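Local atomic coordinates of aphrodisin (Mesocricetus auratus, PDB entry 1E5P), a protein that acts as an aphrodisiac pheromone that elicits copulatory behaviour in male hamsters, and belongs to the lipocalins, which bind odorants and other small molecules. Residues 27-32 with 104-109; 34-39 with 90-95; 69-74 with 79-84; 128-131 with 136-139. All blocks are in the same frame, centred on the assembly; numbering follows the deposited sequence. Where two conformers were deposited one is given.

Contact 1: residues 27-32 with 104-109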
loop_
_atom_site.group_PDB
_atom_site.type_symbol
_atom_site.label_atom_id
_atom_site.label_comp_id
_atom_site.label_asym_id
_atom_site.label_seq_id
_atom_site.Cartn_x
_atom_site.Cartn_y
_atom_site.Cartn_z
ATOM N N GLY A 27 -2.927 13.764 -1.763
ATOM C CA GLY A 27 -2.238 13.017 -2.805
ATOM C C GLY A 27 -3.059 11.819 -3.242
ATOM O O GLY A 27 -3.759 11.208 -2.442
ATOM N N PRO A 28 -2.924 11.438 -4.504
ATOM C CA PRO A 28 -3.725 10.371 -5.069
ATOM C C PRO A 28 -3.357 8.971 -4.601
ATOM O O PRO A 28 -4.169 8.063 -4.830
ATOM C CB PRO A 28 -3.430 10.469 -6.577
ATOM C CG PRO A 28 -2.072 11.103 -6.670
ATOM C CD PRO A 28 -2.012 12.054 -5.498
ATOM N N LEU A 29 -2.179 8.793 -4.016
ATOM C CA LEU A 29 -1.732 7.452 -3.594
ATOM C C LEU A 29 -1.753 7.274 -2.085
ATOM O O LEU A 29 -1.168 6.322 -1.569
ATOM C CB LEU A 29 -0.348 7.158 -4.171
ATOM C CG LEU A 29 -0.224 7.313 -5.709
ATOM C CD1 LEU A 29 1.189 6.997 -6.136
ATOM C CD2 LEU A 29 -1.249 6.411 -6.402
ATOM N N ARG A 30 -2.428 8.195 -1.387
ATOM C CA ARG A 30 -2.575 8.066 0.064
ATOM C C ARG A 30 -3.855 7.258 0.308
ATOM O O ARG A 30 -4.954 7.767 0.251
ATOM C CB ARG A 30 -2.629 9.423 0.770
ATOM C CG ARG A 30 -2.594 9.254 2.297
ATOM C CD ARG A 30 -2.649 10.631 2.951
ATOM N NE ARG A 30 -2.601 10.588 4.411
ATOM C CZ ARG A 30 -1.475 10.847 5.094
ATOM N NH1 ARG A 30 -0.347 11.141 4.467
ATOM N NH2 ARG A 30 -1.501 10.822 6.432
ATOM N N PHE A 31 -3.673 5.962 0.530
ATOM C CA PHE A 31 -4.890 5.142 0.650
ATOM C C PHE A 31 -4.883 4.379 1.959
ATOM O O PHE A 31 -3.840 4.078 2.555
ATOM C CB PHE A 31 -5.023 4.260 -0.578
ATOM C CG PHE A 31 -4.008 3.139 -0.483
ATOM C CD1 PHE A 31 -2.678 3.306 -0.793
ATOM C CD2 PHE A 31 -4.461 1.907 -0.045
ATOM C CE1 PHE A 31 -1.801 2.230 -0.652
ATOM C CE2 PHE A 31 -3.600 0.836 0.081
ATOM C CZ PHE A 31 -2.259 1.007 -0.226
ATOM N N TYR A 32 -6.120 4.145 2.383
ATOM C CA TYR A 32 -6.385 3.532 3.668
ATOM C C TYR A 32 -7.022 2.150 3.453
ATOM O O TYR A 32 -8.205 2.048 3.129
ATOM C CB TYR A 32 -7.306 4.443 4.481
ATOM C CG TYR A 32 -6.802 5.885 4.614
ATOM C CD1 TYR A 32 -7.104 6.868 3.700
ATOM C CD2 TYR A 32 -5.969 6.185 5.686
ATOM C CE1 TYR A 32 -6.607 8.163 3.868
ATOM C CE2 TYR A 32 -5.480 7.472 5.873
ATOM C CZ TYR A 32 -5.796 8.438 4.949
ATOM O OH TYR A 32 -5.309 9.728 5.101
ATOM N N GLN A 104 4.720 9.732 -15.011
ATOM C CA GLN A 104 5.624 9.868 -13.871
ATOM C C GLN A 104 5.647 8.573 -13.057
ATOM O O GLN A 104 4.542 8.089 -12.776
ATOM C CB GLN A 104 5.141 11.002 -12.958
ATOM C CG GLN A 104 6.039 11.192 -11.731
ATOM C CD GLN A 104 5.501 12.240 -10.774
ATOM O OE1 GLN A 104 6.276 12.696 -9.923
ATOM N NE2 GLN A 104 4.246 12.650 -10.833
ATOM N N GLU A 105 6.821 8.064 -12.729
ATOM C CA GLU A 105 6.907 6.836 -11.924
ATOM C C GLU A 105 7.113 7.189 -10.456
ATOM O O GLU A 105 7.977 8.012 -10.120
ATOM C CB GLU A 105 8.088 5.983 -12.393
ATOM C CG GLU A 105 8.048 4.562 -11.846
ATOM C CD GLU A 105 6.857 3.790 -12.374
ATOM O OE1 GLU A 105 6.494 3.927 -13.589
ATOM N N THR A 106 6.422 6.492 -9.550
ATOM C CA THR A 106 6.594 6.689 -8.106
ATOM C C THR A 106 6.867 5.319 -7.474
ATOM O O THR A 106 6.126 4.401 -7.792
ATOM C CB THR A 106 5.363 7.306 -7.442
ATOM O OG1 THR A 106 5.124 8.591 -8.056
ATOM C CG2 THR A 106 5.541 7.527 -5.941
ATOM N N ASN A 107 7.936 5.189 -6.713
ATOM C CA ASN A 107 8.305 3.949 -6.019
ATOM C C ASN A 107 7.835 4.108 -4.565
ATOM O O ASN A 107 8.085 5.164 -3.957
ATOM C CB ASN A 107 9.819 3.779 -6.045
ATOM C CG ASN A 107 10.265 3.586 -7.491
ATOM O OD1 ASN A 107 10.040 2.505 -8.011
ATOM N ND2 ASN A 107 10.810 4.638 -8.077
HETATM N N MSE A 108 7.141 3.089 -4.058
HETATM C CA MSE A 108 6.536 3.199 -2.749
HETATM C C MSE A 108 6.700 1.900 -1.932
HETATM O O MSE A 108 6.900 0.836 -2.509
HETATM C CB MSE A 108 4.991 3.343 -2.863
HETATM C CG MSE A 108 4.387 4.316 -3.793
HETATM SE SE MSE A 108 2.611 4.178 -4.105
HETATM C CE MSE A 108 1.924 4.090 -2.451
ATOM N N ILE A 109 6.623 2.095 -0.633
ATOM C CA ILE A 109 6.551 0.970 0.303
ATOM C C ILE A 109 5.280 1.222 1.114
ATOM O O ILE A 109 5.043 2.340 1.572
ATOM C CB ILE A 109 7.741 0.857 1.272
ATOM C CG1 ILE A 109 8.993 0.503 0.472
ATOM C CG2 ILE A 109 7.455 -0.222 2.327
ATOM C CD1 ILE A 109 10.287 0.735 1.229
#
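Leu29 and the selenomethionine at Met108 meet at a slant, the leucine reaching out of the loop 27-32 and the long selenium-bearing chain coming down from the strand that starts at Glu105. The branch that touches is CD1 of Leu29, which lies 3.8 Å from SE of Met108. Met108 does not run straight past it: its chain is extended at chi2 and then bends at chi3 (50°), so that CE turns back over the base of the leucine, 4.2 Å from Leu29 CB and 3.9 Å from Leu29 O. The leucine is thus met at its tip by the selenium and near its backbone by the terminal methyl. Thr106, two residues earlier on the same face of the strand, adds a looser approach, its CB 4.4 Å from Leu29 CD1; its hydroxyl is engaged elsewhere, in a hydrogen bond with Asn19. No hydrogen bond joins the two segments, and all three residues are buried.

Leu29 is itself the third residue of a type I turn from Gly27 to Arg30, whose closing bond is weak. Arg30 points away from the strand and gives its NE to Tyr32 OH at 2.9 Å, the oxygen lying in the guanidinium plane. Around the apolar pair, Leu29 also touches Asn98 and Met108 also touches Ile15, which places it among strands 8-17, 91-99 and 105-113. Here Leu29 packs from the loop between strands 8-17 and 32-39 on residues of the barrel wall; a long first loop folded over one end of the barrel is a feature of the lipocalin fold.

Contact 2: residues 34-39 with 90-95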
loop_
_atom_site.group_PDB
_atom_site.type_symbol
_atom_site.label_atom_id
_atom_site.label_comp_id
_atom_site.label_asym_id
_atom_site.label_seq_id
_atom_site.Cartn_x
_atom_site.Cartn_y
_atom_site.Cartn_z
ATOM N N ARG A 34 -8.783 -1.436 3.876
ATOM C CA ARG A 34 -9.834 -2.007 4.703
ATOM C C ARG A 34 -9.814 -3.541 4.599
ATOM O O ARG A 34 -10.033 -4.188 5.636
ATOM C CB ARG A 34 -11.236 -1.511 4.328
ATOM C CG ARG A 34 -11.454 -0.019 4.678
ATOM C CD ARG A 34 -11.579 0.146 6.178
ATOM N NE ARG A 34 -11.858 1.511 6.670
ATOM C CZ ARG A 34 -10.868 2.359 6.959
ATOM N NH1 ARG A 34 -9.598 2.014 6.804
ATOM N NH2 ARG A 34 -11.156 3.566 7.450
ATOM N N HIS A 35 -9.516 -4.110 3.431
ATOM C CA HIS A 35 -9.615 -5.592 3.363
ATOM C C HIS A 35 -8.949 -6.084 2.101
ATOM O O HIS A 35 -8.825 -5.322 1.137
ATOM C CB HIS A 35 -11.125 -5.938 3.246
ATOM C CG HIS A 35 -11.451 -7.305 3.791
ATOM N ND1 HIS A 35 -11.764 -7.492 5.120
ATOM C CD2 HIS A 35 -11.490 -8.519 3.221
ATOM C CE1 HIS A 35 -12.000 -8.776 5.349
ATOM N NE2 HIS A 35 -11.831 -9.430 4.212
ATOM N N ILE A 36 -8.483 -7.340 2.121
ATOM C CA ILE A 36 -7.934 -7.971 0.939
ATOM C C ILE A 36 -8.654 -9.341 0.834
ATOM O O ILE A 36 -8.753 -10.006 1.855
ATOM C CB ILE A 36 -6.424 -8.223 1.050
ATOM C CG1 ILE A 36 -5.679 -6.875 1.093
ATOM C CG2 ILE A 36 -5.929 -9.065 -0.125
ATOM C CD1 ILE A 36 -4.179 -7.028 1.303
ATOM N N ASP A 37 -9.183 -9.614 -0.341
ATOM C CA ASP A 37 -9.834 -10.936 -0.562
ATOM C C ASP A 37 -9.036 -11.606 -1.670
ATOM O O ASP A 37 -8.772 -10.965 -2.691
ATOM C CB ASP A 37 -11.305 -10.760 -0.936
ATOM C CG ASP A 37 -12.081 -10.226 0.257
ATOM O OD1 ASP A 37 -12.387 -11.016 1.171
ATOM O OD2 ASP A 37 -12.346 -9.015 0.286
ATOM N N CYS A 38 -8.677 -12.871 -1.472
ATOM C CA CYS A 38 -7.899 -13.607 -2.458
ATOM C C CYS A 38 -8.766 -14.618 -3.213
ATOM O O CYS A 38 -9.656 -15.204 -2.588
ATOM C CB CYS A 38 -6.826 -14.467 -1.731
ATOM S SG CYS A 38 -5.429 -13.449 -1.181
ATOM N N TYR A 39 -8.566 -14.696 -4.516
ATOM C CA TYR A 39 -9.260 -15.666 -5.350
ATOM C C TYR A 39 -8.266 -16.474 -6.161
ATOM O O TYR A 39 -7.221 -15.976 -6.572
ATOM C CB TYR A 39 -10.234 -14.929 -6.306
ATOM C CG TYR A 39 -11.264 -14.166 -5.495
ATOM C CD1 TYR A 39 -12.414 -14.786 -5.038
ATOM C CD2 TYR A 39 -11.047 -12.833 -5.149
ATOM C CE1 TYR A 39 -13.338 -14.109 -4.272
ATOM C CE2 TYR A 39 -11.957 -12.156 -4.361
ATOM C CZ TYR A 39 -13.094 -12.787 -3.933
ATOM O OH TYR A 39 -14.013 -12.117 -3.157
ATOM N N ASP A 90 0.498 -10.224 11.411
ATOM C CA ASP A 90 -0.126 -8.953 11.692
ATOM C C ASP A 90 0.369 -7.837 10.771
ATOM O O ASP A 90 -0.032 -6.702 11.015
ATOM C CB ASP A 90 0.178 -8.515 13.139
ATOM C CG ASP A 90 1.662 -8.196 13.288
ATOM O OD1 ASP A 90 2.502 -8.975 12.805
ATOM O OD2 ASP A 90 1.996 -7.156 13.879
ATOM N N LYS A 91 1.268 -8.128 9.846
ATOM C CA LYS A 91 1.745 -7.082 8.943
ATOM C C LYS A 91 2.114 -7.573 7.569
ATOM O O LYS A 91 2.525 -8.715 7.343
ATOM C CB LYS A 91 2.907 -6.281 9.582
ATOM C CG LYS A 91 2.289 -4.973 10.137
ATOM C CD LYS A 91 3.118 -4.344 11.198
ATOM C CE LYS A 91 2.275 -3.789 12.327
ATOM N NZ LYS A 91 1.972 -4.874 13.312
ATOM N N ILE A 92 1.892 -6.694 6.562
ATOM C CA ILE A 92 2.333 -6.989 5.209
ATOM C C ILE A 92 3.169 -5.777 4.734
ATOM O O ILE A 92 2.671 -4.650 4.840
ATOM C CB ILE A 92 1.206 -7.171 4.170
ATOM C CG1 ILE A 92 0.118 -8.130 4.622
ATOM C CG2 ILE A 92 1.803 -7.612 2.826
ATOM C CD1 ILE A 92 -1.171 -7.964 3.799
ATOM N N PHE A 93 4.394 -6.018 4.313
ATOM C CA PHE A 93 5.207 -4.926 3.731
ATOM C C PHE A 93 5.143 -5.107 2.216
ATOM O O PHE A 93 5.560 -6.180 1.720
ATOM C CB PHE A 93 6.682 -5.071 4.174
ATOM C CG PHE A 93 6.875 -4.845 5.651
ATOM C CD1 PHE A 93 6.482 -5.808 6.565
ATOM C CD2 PHE A 93 7.478 -3.680 6.103
ATOM C CE1 PHE A 93 6.667 -5.608 7.930
ATOM C CE2 PHE A 93 7.653 -3.480 7.461
ATOM C CZ PHE A 93 7.252 -4.437 8.363
ATOM N N PHE A 94 4.575 -4.165 1.481
ATOM C CA PHE A 94 4.479 -4.264 0.035
ATOM C C PHE A 94 5.394 -3.224 -0.660
ATOM O O PHE A 94 5.622 -2.156 -0.085
ATOM C CB PHE A 94 3.079 -3.777 -0.441
ATOM C CG PHE A 94 1.892 -4.620 -0.141
ATOM C CD1 PHE A 94 1.585 -5.702 -0.980
ATOM C CD2 PHE A 94 1.046 -4.343 0.917
ATOM C CE1 PHE A 94 0.464 -6.482 -0.725
ATOM C CE2 PHE A 94 -0.073 -5.114 1.171
ATOM C CZ PHE A 94 -0.368 -6.180 0.336
ATOM N N THR A 95 5.851 -3.564 -1.847
ATOM C CA THR A 95 6.530 -2.577 -2.698
ATOM C C THR A 95 5.531 -2.272 -3.818
ATOM O O THR A 95 4.774 -3.186 -4.230
ATOM C CB THR A 95 7.864 -3.076 -3.235
ATOM O OG1 THR A 95 8.403 -2.115 -4.150
ATOM C CG2 THR A 95 7.729 -4.394 -3.986
#
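Ile36 and Ile92 hold the same shape: in each, CG1 stands beside the backbone N and anti to the carbonyl carbon (chi1 -66° and -50°), and chi2 is extended, which carries both CD1 methyls straight out from their strands. The two methyls meet tip to tip across the inside of the lipocalin beta-barrel. Strands 32-39 and 91-99 are not neighbours in the sheet; the closest CA atoms, those of Ile36 and Ile92, are 11.2 Å apart, so no backbone bond can join them and the contact is made by side-chain ends alone.

Ile36 is the residue shared by both meetings. Its CD1 comes to 4.0 Å from Ile92 CD1, and the same methyl sits at the rim of the Phe94 ring, near the ring plane. Within strand 91-99, Ile92 and Phe94 are two residues apart and point to the same side, so Ile92 CG2 rests over one face of the Phe94 ring, 3.5 Å above its plane and displaced toward the rim. The ring thus has an isoleucine branch over a face and another isoleucine at its edge.

Trp10 of strand 8-17 touches both isoleucines, and Met45 also packs on Ile36, while Phe82 packs on Phe94; these residues continue the apolar interior. Just before Ile36, Arg34 and His35 both face Thr48 in a classic beta bulge; two residues beyond it, Cys38 is tied to Cys42 by a disulfide. The meeting with the aromatic ring is narrow: Ile36 CD1 lies 4.0 Å from the outermost ring atom, Phe94 CZ.

Contact 3: residues 69-74 with 79-84. Unlike the reference sequence in segment 69-74: Glu73 (reference Gln).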
loop_
_atom_site.group_PDB
_atom_site.type_symbol
_atom_site.label_atom_id
_atom_site.label_comp_id
_atom_site.label_asym_id
_atom_site.label_seq_id
_atom_site.Cartn_x
_atom_site.Cartn_y
_atom_site.Cartn_z
ATOM N N ASN A 69 5.808 -13.107 -13.493
ATOM C CA ASN A 69 6.983 -12.601 -12.776
ATOM C C ASN A 69 6.747 -12.460 -11.283
ATOM O O ASN A 69 7.622 -11.986 -10.532
ATOM C CB ASN A 69 7.459 -11.292 -13.419
ATOM C CG ASN A 69 6.511 -10.118 -13.326
ATOM O OD1 ASN A 69 6.716 -9.050 -13.970
ATOM N ND2 ASN A 69 5.488 -10.253 -12.539
ATOM N N GLY A 70 5.555 -12.818 -10.785
ATOM C CA GLY A 70 5.248 -12.807 -9.375
ATOM C C GLY A 70 4.788 -11.466 -8.822
ATOM O O GLY A 70 4.691 -11.285 -7.587
ATOM N N THR A 71 4.541 -10.532 -9.721
ATOM C CA THR A 71 3.999 -9.235 -9.299
ATOM C C THR A 71 2.499 -9.201 -9.614
ATOM O O THR A 71 1.987 -9.974 -10.427
ATOM C CB THR A 71 4.655 -8.053 -10.010
ATOM O OG1 THR A 71 4.330 -8.056 -11.425
ATOM C CG2 THR A 71 6.163 -8.044 -9.850
ATOM N N TYR A 72 1.814 -8.263 -8.968
ATOM C CA TYR A 72 0.417 -7.998 -9.213
ATOM C C TYR A 72 0.300 -6.645 -9.961
ATOM O O TYR A 72 1.076 -5.732 -9.656
ATOM C CB TYR A 72 -0.377 -7.841 -7.928
ATOM C CG TYR A 72 -0.573 -9.127 -7.145
ATOM C CD1 TYR A 72 0.387 -9.525 -6.239
ATOM C CD2 TYR A 72 -1.703 -9.907 -7.360
ATOM C CE1 TYR A 72 0.232 -10.718 -5.524
ATOM C CE2 TYR A 72 -1.862 -11.085 -6.640
ATOM C CZ TYR A 72 -0.903 -11.479 -5.746
ATOM O OH TYR A 72 -1.094 -12.642 -5.031
ATOM N N GLU A 73 -0.584 -6.578 -10.919
ATOM C CA GLU A 73 -0.874 -5.350 -11.633
ATOM C C GLU A 73 -2.318 -4.936 -11.377
ATOM O O GLU A 73 -3.231 -5.753 -11.340
ATOM C CB GLU A 73 -0.619 -5.491 -13.138
ATOM C CG GLU A 73 0.849 -5.744 -13.424
ATOM C CD GLU A 73 1.232 -5.735 -14.886
ATOM O OE1 GLU A 73 0.338 -5.533 -15.753
ATOM O OE2 GLU A 73 2.442 -5.935 -15.125
ATOM N N THR A 74 -2.525 -3.643 -11.155
ATOM C CA THR A 74 -3.833 -3.059 -10.947
ATOM C C THR A 74 -3.866 -1.627 -11.505
ATOM O O THR A 74 -2.860 -0.923 -11.485
ATOM C CB THR A 74 -4.318 -3.079 -9.489
ATOM O OG1 THR A 74 -5.755 -2.816 -9.488
ATOM C CG2 THR A 74 -3.636 -2.008 -8.662
ATOM N N ASN A 79 -0.998 3.077 -13.613
ATOM C CA ASN A 79 -0.753 1.609 -13.611
ATOM C C ASN A 79 0.103 1.274 -12.410
ATOM O O ASN A 79 1.128 1.950 -12.201
ATOM C CB ASN A 79 -0.052 1.257 -14.929
ATOM C CG ASN A 79 -0.922 1.585 -16.135
ATOM O OD1 ASN A 79 -2.117 1.363 -16.124
ATOM N ND2 ASN A 79 -0.274 2.111 -17.174
ATOM N N ASN A 80 -0.273 0.261 -11.631
ATOM C CA ASN A 80 0.479 -0.134 -10.448
ATOM C C ASN A 80 1.061 -1.535 -10.595
ATOM O O ASN A 80 0.349 -2.397 -11.160
ATOM C CB ASN A 80 -0.438 -0.149 -9.202
ATOM C CG ASN A 80 -0.997 1.264 -8.992
ATOM O OD1 ASN A 80 -0.260 2.098 -8.480
ATOM N ND2 ASN A 80 -2.236 1.451 -9.445
ATOM N N ILE A 81 2.288 -1.713 -10.134
ATOM C CA ILE A 81 2.941 -3.049 -10.175
ATOM C C ILE A 81 3.390 -3.274 -8.734
ATOM O O ILE A 81 4.252 -2.534 -8.233
ATOM C CB ILE A 81 4.136 -3.103 -11.142
ATOM C CG1 ILE A 81 3.700 -2.815 -12.577
ATOM C CG2 ILE A 81 4.852 -4.458 -11.003
ATOM C CD1 ILE A 81 4.831 -2.663 -13.579
ATOM N N PHE A 82 2.773 -4.242 -8.036
ATOM C CA PHE A 82 3.108 -4.391 -6.632
ATOM C C PHE A 82 3.328 -5.838 -6.216
ATOM O O PHE A 82 2.958 -6.778 -6.925
ATOM C CB PHE A 82 2.008 -3.751 -5.765
ATOM C CG PHE A 82 0.653 -4.408 -5.802
ATOM C CD1 PHE A 82 -0.290 -4.027 -6.741
ATOM C CD2 PHE A 82 0.308 -5.397 -4.890
ATOM C CE1 PHE A 82 -1.545 -4.605 -6.807
ATOM C CE2 PHE A 82 -0.952 -5.979 -4.952
ATOM C CZ PHE A 82 -1.883 -5.584 -5.891
ATOM N N GLN A 83 3.977 -5.977 -5.060
ATOM C CA GLN A 83 4.134 -7.359 -4.533
ATOM C C GLN A 83 4.543 -7.275 -3.083
ATOM O O GLN A 83 5.117 -6.287 -2.651
ATOM C CB GLN A 83 5.142 -8.114 -5.383
ATOM C CG GLN A 83 6.563 -7.579 -5.361
ATOM C CD GLN A 83 7.505 -8.503 -6.124
ATOM O OE1 GLN A 83 7.555 -9.709 -5.889
ATOM N NE2 GLN A 83 8.250 -7.926 -7.050
ATOM N N PRO A 84 4.226 -8.309 -2.306
ATOM C CA PRO A 84 4.638 -8.353 -0.930
ATOM C C PRO A 84 6.162 -8.467 -0.855
ATOM O O PRO A 84 6.750 -9.233 -1.648
ATOM C CB PRO A 84 4.027 -9.662 -0.409
ATOM C CG PRO A 84 2.901 -9.964 -1.349
ATOM C CD PRO A 84 3.352 -9.455 -2.694
HETATM O O HOH W 1 8.615 -10.493 -8.420
#
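A beta hairpin joins strands 72-75 and 79-87, and Tyr72 meets Phe82 in the hydrogen-bonded pair farther from the turn. Tyr72 N gives a nearly straight bond to Phe82 O (2.8 Å), and Phe82 N returns one to Tyr72 O in the carbonyl plane. Both side chains lie on one face of the sheet, and Phe82 CG takes the position between the backbone N and carbonyl carbon (chi1 66°), which swings the ring across to the other strand. There it lies under Tyr72 CB, the methylene sitting 3.5 Å from the ring centroid in a CH-pi contact. The two rings are nearly parallel, planes at 15°, but slid so far apart that they barely overlap.

Thr74 CG2 closes on the edge of the Phe82 ring, 3.8 Å from CE1. With an alanine here in place of Phe82, Tyr72 CB would probably lose the face it rests on and Thr74 CG2 the edge beside it, opening a gap. Within the lipocalin barrel this is the inward face: Met45 and Ile47 of strand 44-53 reach the Phe82 ring, and Tyr72 OH is bonded to Cys42 O.

Toward the turn, Asn80 N donates to Thr74 O at 2.8 Å, while Asn80 ND2 reaches the same oxygen from above the carbonyl plane at 3.2 Å; ND2 also bonds Phe76 O, and OD1 bonds Asn98. The other face carries Glu73 and Ile81, side by side, with CG and CG1 4.2 Å apart. At the open end, Thr71 CG2 lies against Gln83 NE2, and a water donates to both Asn69 O and Gln83 OE1.

Contact 4: residues 128-131 with 136-139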
loop_
_atom_site.group_PDB
_atom_site.type_symbol
_atom_site.label_atom_id
_atom_site.label_comp_id
_atom_site.label_asym_id
_atom_site.label_seq_id
_atom_site.Cartn_x
_atom_site.Cartn_y
_atom_site.Cartn_z
ATOM N N GLN A 128 15.194 -0.805 6.538
ATOM C CA GLN A 128 16.053 -1.619 5.688
ATOM C C GLN A 128 15.471 -1.655 4.279
ATOM O O GLN A 128 16.166 -1.470 3.266
ATOM C CB GLN A 128 16.310 -3.006 6.290
ATOM C CG GLN A 128 17.132 -2.995 7.576
ATOM C CD GLN A 128 17.716 -4.331 7.991
ATOM O OE1 GLN A 128 18.914 -4.602 7.880
ATOM N NE2 GLN A 128 16.861 -5.217 8.507
ATOM N N PHE A 129 14.134 -1.785 4.170
ATOM C CA PHE A 129 13.495 -1.787 2.851
ATOM C C PHE A 129 13.601 -0.435 2.158
ATOM O O PHE A 129 13.867 -0.360 0.957
ATOM C CB PHE A 129 12.033 -2.222 2.959
ATOM C CG PHE A 129 11.824 -3.705 3.134
ATOM C CD1 PHE A 129 12.544 -4.604 2.375
ATOM C CD2 PHE A 129 10.886 -4.197 4.028
ATOM C CE1 PHE A 129 12.369 -5.970 2.508
ATOM C CE2 PHE A 129 10.693 -5.567 4.157
ATOM C CZ PHE A 129 11.429 -6.442 3.406
ATOM N N ALA A 130 13.413 0.647 2.907
ATOM C CA ALA A 130 13.515 1.998 2.345
ATOM C C ALA A 130 14.930 2.181 1.803
ATOM O O ALA A 130 15.097 2.689 0.705
ATOM C CB ALA A 130 13.167 3.051 3.376
ATOM N N HIS A 131 15.945 1.739 2.553
ATOM C CA HIS A 131 17.309 1.879 2.022
ATOM C C HIS A 131 17.467 1.106 0.720
ATOM O O HIS A 131 17.947 1.610 -0.300
ATOM C CB HIS A 131 18.320 1.373 3.050
ATOM C CG HIS A 131 18.367 2.198 4.298
ATOM N ND1 HIS A 131 18.223 3.562 4.286
ATOM C CD2 HIS A 131 18.556 1.849 5.594
ATOM C CE1 HIS A 131 18.306 4.031 5.520
ATOM N NE2 HIS A 131 18.511 3.012 6.333
ATOM N N PRO A 136 13.921 7.841 0.654
ATOM C CA PRO A 136 14.401 8.550 1.830
ATOM C C PRO A 136 13.586 8.223 3.061
ATOM O O PRO A 136 12.354 8.219 3.008
ATOM C CB PRO A 136 14.267 10.018 1.462
ATOM C CG PRO A 136 14.087 10.054 -0.017
ATOM C CD PRO A 136 13.395 8.759 -0.375
ATOM N N VAL A 137 14.276 8.012 4.201
ATOM C CA VAL A 137 13.531 7.724 5.435
ATOM C C VAL A 137 12.702 8.919 5.840
ATOM O O VAL A 137 11.646 8.755 6.487
ATOM C CB VAL A 137 14.442 7.177 6.537
ATOM C CG1 VAL A 137 13.692 6.863 7.821
ATOM C CG2 VAL A 137 15.125 5.892 6.049
ATOM N N GLU A 138 13.015 10.178 5.383
ATOM C CA GLU A 138 12.154 11.302 5.776
ATOM C C GLU A 138 10.854 11.286 4.978
ATOM O O GLU A 138 9.932 12.070 5.252
ATOM C CB GLU A 138 12.864 12.628 5.521
ATOM C CG GLU A 138 13.140 12.924 4.046
ATOM C CD GLU A 138 13.937 14.211 3.890
ATOM N N ASN A 139 10.751 10.389 4.031
ATOM C CA ASN A 139 9.546 10.243 3.221
ATOM C C ASN A 139 8.644 9.137 3.762
ATOM O O ASN A 139 7.698 8.740 3.043
ATOM C CB ASN A 139 9.909 9.960 1.770
ATOM C CG ASN A 139 10.438 11.132 0.981
ATOM O OD1 ASN A 139 10.399 11.146 -0.262
ATOM N ND2 ASN A 139 10.934 12.149 1.697
#
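His131 and Ala130, in the last turns of helix 120-132, both meet Val137 in the 3-10 segment 137-139, the short return that follows the helix and leads to strand 140-142. In a lipocalin this helix packs against the outside of the barrel. The closer part of the contact is between His131 and Val137, whose side chains slant across each other; His131 CE1 comes within 3.7 Å of Val137 CG2, obliquely to the imidazole. Val137 has CG1 anti to its backbone N (chi1 -180°), which leaves CG2 beside that N and turned to the helix, the branch that does all the touching.

Both of these residues are exposed, so this nearer approach lies on the solvent side. The buried partner is the looser one: Ala130 CB points toward the return, yet stops 4.4 Å from the same methyl. No hydrogen bond crosses between the segments; the return has its own, from Asn139 N to Pro136 O. On the barrel side of the helix, Phe129 packs on Leu85 and Tyr86 of strand 79-87. The nearest CA atoms, those of Ala130 and Val137, are 6.5 Å apart.

In the fold
Contacts 1 and 2 are fully buried, about 16 Å apart between centres and on opposite sides of the chain's centre; both are purely apolar across their segments. Contact 3 instead joins neighbouring strands, so backbone hydrogen bonds carry it, with Tyr72 and Phe82 on the inward face and a more exposed face outward. It meets contact 2 directly, since strands 79-87 and 91-99 pair: Thr95 N and Gln83 O, 2.9 Å apart, probably form a hydrogen bond. Strand 91-99 in turn borders strand 105-113 of contact 1. Contact 4 is the most peripheral, small and partly exposed, yet Ile109 CD1 of contact 1 packs 3.5 Å from Ala130 N, where the helix lies against the barrel.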